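Local coordinates for salicylic acid-binding protein 2 (Nicotiana tabacum, PDB 1XKL) that hydrolyses methyl salicylate to salicylic acid and methanol, as part of the signalling that activates systemic acquired resistance in tobacco, at residues L9-C14 with Y56-P61. Numbering follows the deposited sequence.
With STH (2-amino-4H-1,3-benzoxathiin-4-ol), chain E.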
loop_
_atom_site.group_PDB
_atom_site.type_symbol
_atom_site.label_atom_id
_atom_site.label_comp_id
_atom_site.label_asym_id
_atom_site.label_seq_id
_atom_site.Cartn_x
_atom_site.Cartn_y
_atom_site.Cartn_z
ATOM N N LEU A 9 -3.905 -15.918 -34.872
ATOM C CA LEU A 9 -2.772 -15.097 -34.473
ATOM C C LEU A 9 -2.314 -15.415 -33.053
ATOM O O LEU A 9 -3.087 -15.354 -32.104
ATOM C CB LEU A 9 -3.139 -13.615 -34.613
ATOM C CG LEU A 9 -3.786 -13.189 -35.940
ATOM C CD1 LEU A 9 -3.938 -11.662 -35.960
ATOM C CD2 LEU A 9 -2.925 -13.638 -37.120
ATOM N N VAL A 10 -1.039 -15.754 -32.930
ATOM C CA VAL A 10 -0.453 -16.130 -31.650
ATOM C C VAL A 10 0.636 -15.159 -31.249
ATOM O O VAL A 10 1.690 -15.077 -31.890
ATOM C CB VAL A 10 0.124 -17.535 -31.745
ATOM C CG1 VAL A 10 0.560 -18.030 -30.382
ATOM C CG2 VAL A 10 -0.906 -18.458 -32.374
ATOM N N HIS A 11 0.369 -14.435 -30.166
ATOM C CA HIS A 11 1.281 -13.432 -29.630
ATOM C C HIS A 11 2.547 -14.025 -29.004
ATOM O O HIS A 11 2.649 -15.235 -28.797
ATOM C CB HIS A 11 0.544 -12.593 -28.583
ATOM C CG HIS A 11 0.137 -13.373 -27.374
ATOM N ND1 HIS A 11 1.022 -13.707 -26.370
ATOM C CD2 HIS A 11 -1.049 -13.923 -27.026
ATOM C CE1 HIS A 11 0.399 -14.428 -25.456
ATOM N NE2 HIS A 11 -0.860 -14.575 -25.829
ATOM N N GLY A 12 3.493 -13.142 -28.697
ATOM C CA GLY A 12 4.744 -13.546 -28.094
ATOM C C GLY A 12 4.707 -13.414 -26.582
ATOM O O GLY A 12 3.653 -13.162 -26.000
ATOM N N ALA A 13 5.862 -13.562 -25.945
ATOM C CA ALA A 13 5.959 -13.487 -24.496
ATOM C C ALA A 13 5.660 -12.113 -23.916
ATOM O O ALA A 13 6.059 -11.082 -24.466
ATOM C CB ALA A 13 7.342 -13.941 -24.053
ATOM N N CYS A 14 4.963 -12.119 -22.785
ATOM C CA CYS A 14 4.599 -10.894 -22.090
ATOM C C CYS A 14 3.530 -10.091 -22.827
ATOM O O CYS A 14 3.146 -9.019 -22.364
ATOM C CB CYS A 14 5.837 -10.018 -21.867
ATOM S SG CYS A 14 7.163 -10.766 -20.863
ATOM N N TYR A 56 3.370 -26.545 -22.740
ATOM C CA TYR A 56 2.040 -27.082 -22.998
ATOM C C TYR A 56 0.948 -26.360 -22.199
ATOM O O TYR A 56 -0.120 -26.075 -22.739
ATOM C CB TYR A 56 2.006 -28.589 -22.712
ATOM C CG TYR A 56 0.720 -29.246 -23.159
ATOM C CD1 TYR A 56 -0.420 -29.214 -22.353
ATOM C CD2 TYR A 56 0.622 -29.843 -24.414
ATOM C CE1 TYR A 56 -1.625 -29.755 -22.787
ATOM C CE2 TYR A 56 -0.577 -30.387 -24.860
ATOM C CZ TYR A 56 -1.698 -30.338 -24.041
ATOM O OH TYR A 56 -2.895 -30.858 -24.481
ATOM N N ASP A 57 1.209 -26.068 -20.925
ATOM C CA ASP A 57 0.228 -25.367 -20.085
ATOM C C ASP A 57 -0.006 -23.957 -20.632
ATOM O O ASP A 57 -1.115 -23.435 -20.583
ATOM C CB ASP A 57 0.720 -25.214 -18.638
ATOM C CG ASP A 57 0.951 -26.541 -17.935
ATOM O OD1 ASP A 57 0.332 -27.555 -18.319
ATOM O OD2 ASP A 57 1.747 -26.553 -16.971
ATOM N N TYR A 58 1.066 -23.341 -21.120
ATOM C CA TYR A 58 1.020 -21.993 -21.669
ATOM C C TYR A 58 0.260 -21.938 -22.994
ATOM O O TYR A 58 -0.417 -20.951 -23.290
ATOM C CB TYR A 58 2.456 -21.485 -21.845
ATOM C CG TYR A 58 2.611 -20.121 -22.476
ATOM C CD1 TYR A 58 1.840 -19.032 -22.052
ATOM C CD2 TYR A 58 3.568 -19.908 -23.471
ATOM C CE1 TYR A 58 2.026 -17.764 -22.609
ATOM C CE2 TYR A 58 3.763 -18.653 -24.031
ATOM C CZ TYR A 58 2.994 -17.585 -23.600
ATOM O OH TYR A 58 3.202 -16.340 -24.159
ATOM N N THR A 59 0.348 -23.015 -23.768
ATOM C CA THR A 59 -0.289 -23.113 -25.081
ATOM C C THR A 59 -1.715 -23.660 -25.045
ATOM O O THR A 59 -2.395 -23.717 -26.071
ATOM C CB THR A 59 0.535 -24.033 -26.005
ATOM O OG1 THR A 59 1.919 -23.674 -25.918
ATOM C CG2 THR A 59 0.068 -23.901 -27.453
ATOM N N LEU A 60 -2.163 -24.068 -23.864
ATOM C CA LEU A 60 -3.493 -24.626 -23.700
ATOM C C LEU A 60 -4.585 -23.928 -24.523
ATOM O O LEU A 60 -5.328 -24.580 -25.255
ATOM C CB LEU A 60 -3.862 -24.620 -22.211
ATOM C CG LEU A 60 -4.945 -25.593 -21.761
ATOM C CD1 LEU A 60 -4.587 -27.005 -22.218
ATOM C CD2 LEU A 60 -5.074 -25.542 -20.238
ATOM N N PRO A 61 -4.688 -22.594 -24.433
ATOM C CA PRO A 61 -5.729 -21.901 -25.206
ATOM C C PRO A 61 -5.684 -22.221 -26.702
ATOM O O PRO A 61 -6.720 -22.456 -27.331
ATOM C CB PRO A 61 -5.453 -20.426 -24.918
ATOM C CG PRO A 61 -4.855 -20.463 -23.534
ATOM C CD PRO A 61 -3.903 -21.633 -23.644
HETATM C C8 STH E . 10.089 -13.616 -26.580
HETATM O O8 STH E . 10.242 -14.856 -26.042
HETATM C C1 STH E . 11.245 -12.694 -26.773
HETATM C C2 STH E . 11.020 -11.349 -27.358
HETATM C C3 STH E . 12.127 -10.471 -27.540
HETATM C C4 STH E . 13.440 -10.870 -27.139
HETATM C C5 STH E . 13.665 -12.161 -26.568
HETATM C C6 STH E . 12.588 -13.051 -26.376
HETATM C C7 STH E . 8.713 -11.900 -27.917
HETATM O O2 STH E . 9.732 -10.924 -27.775
HETATM N N7 STH E . 7.492 -11.265 -27.738
HETATM S S7 STH E . 8.806 -13.213 -26.983
HETATM O O HOH W 1 4.025 -16.569 -26.656
#
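With CG anti to the backbone N (chi1 177°), Tyr58 extends its phenol from helix 55-67 to the loop that follows strand 6-10, where a chi1 of 65° places CG of His11 between its backbone N and carbonyl carbon. The phenol OH therefore arrives beside the imidazole, 3.6 Å from His11 CE1. The two side chains cross at a slant, meeting through the hydroxyl rather than ring on ring, and no direct hydrogen bond joins the segments. A water makes the link instead: Tyr58 OH donates to it at 2.6 Å, and the water in turn donates to the carbonyl oxygen of His11 at 2.9 Å. Two polar groups are thereby satisfied in a contact whose touching residues are all buried.

The imidazole is fixed independently of the tyrosine. His11 ND1 donates to Gly12 O at 2.7 Å with a nearly straight N-H...O angle of 169°; the acceptor lies in the ring plane, although the donor sits somewhat off the carbonyl plane. The other ring nitrogen, His11 NE2, accepts a hydrogen bond from the backbone N of Leu39, so both nitrogens are engaged and rotation of the ring is restrained. Ring contact with Phe182 further packs the phenol of Tyr58.

Only 93 Å² is buried between the segments, yet the loop borders the ligand: Ala13 N lies 3.1 Å from S7 of the bound STH, and Ala13 CB lies 3.4 Å from that same sulfur. Ala13 also binds salicylate, and Gly12 lies close to the nucleophile Ser81. Such a loop after an inner strand of the parallel sheet, beside the nucleophile, is where alpha/beta hydrolases form part of the oxyanion hole; here it lines the salicylate pocket.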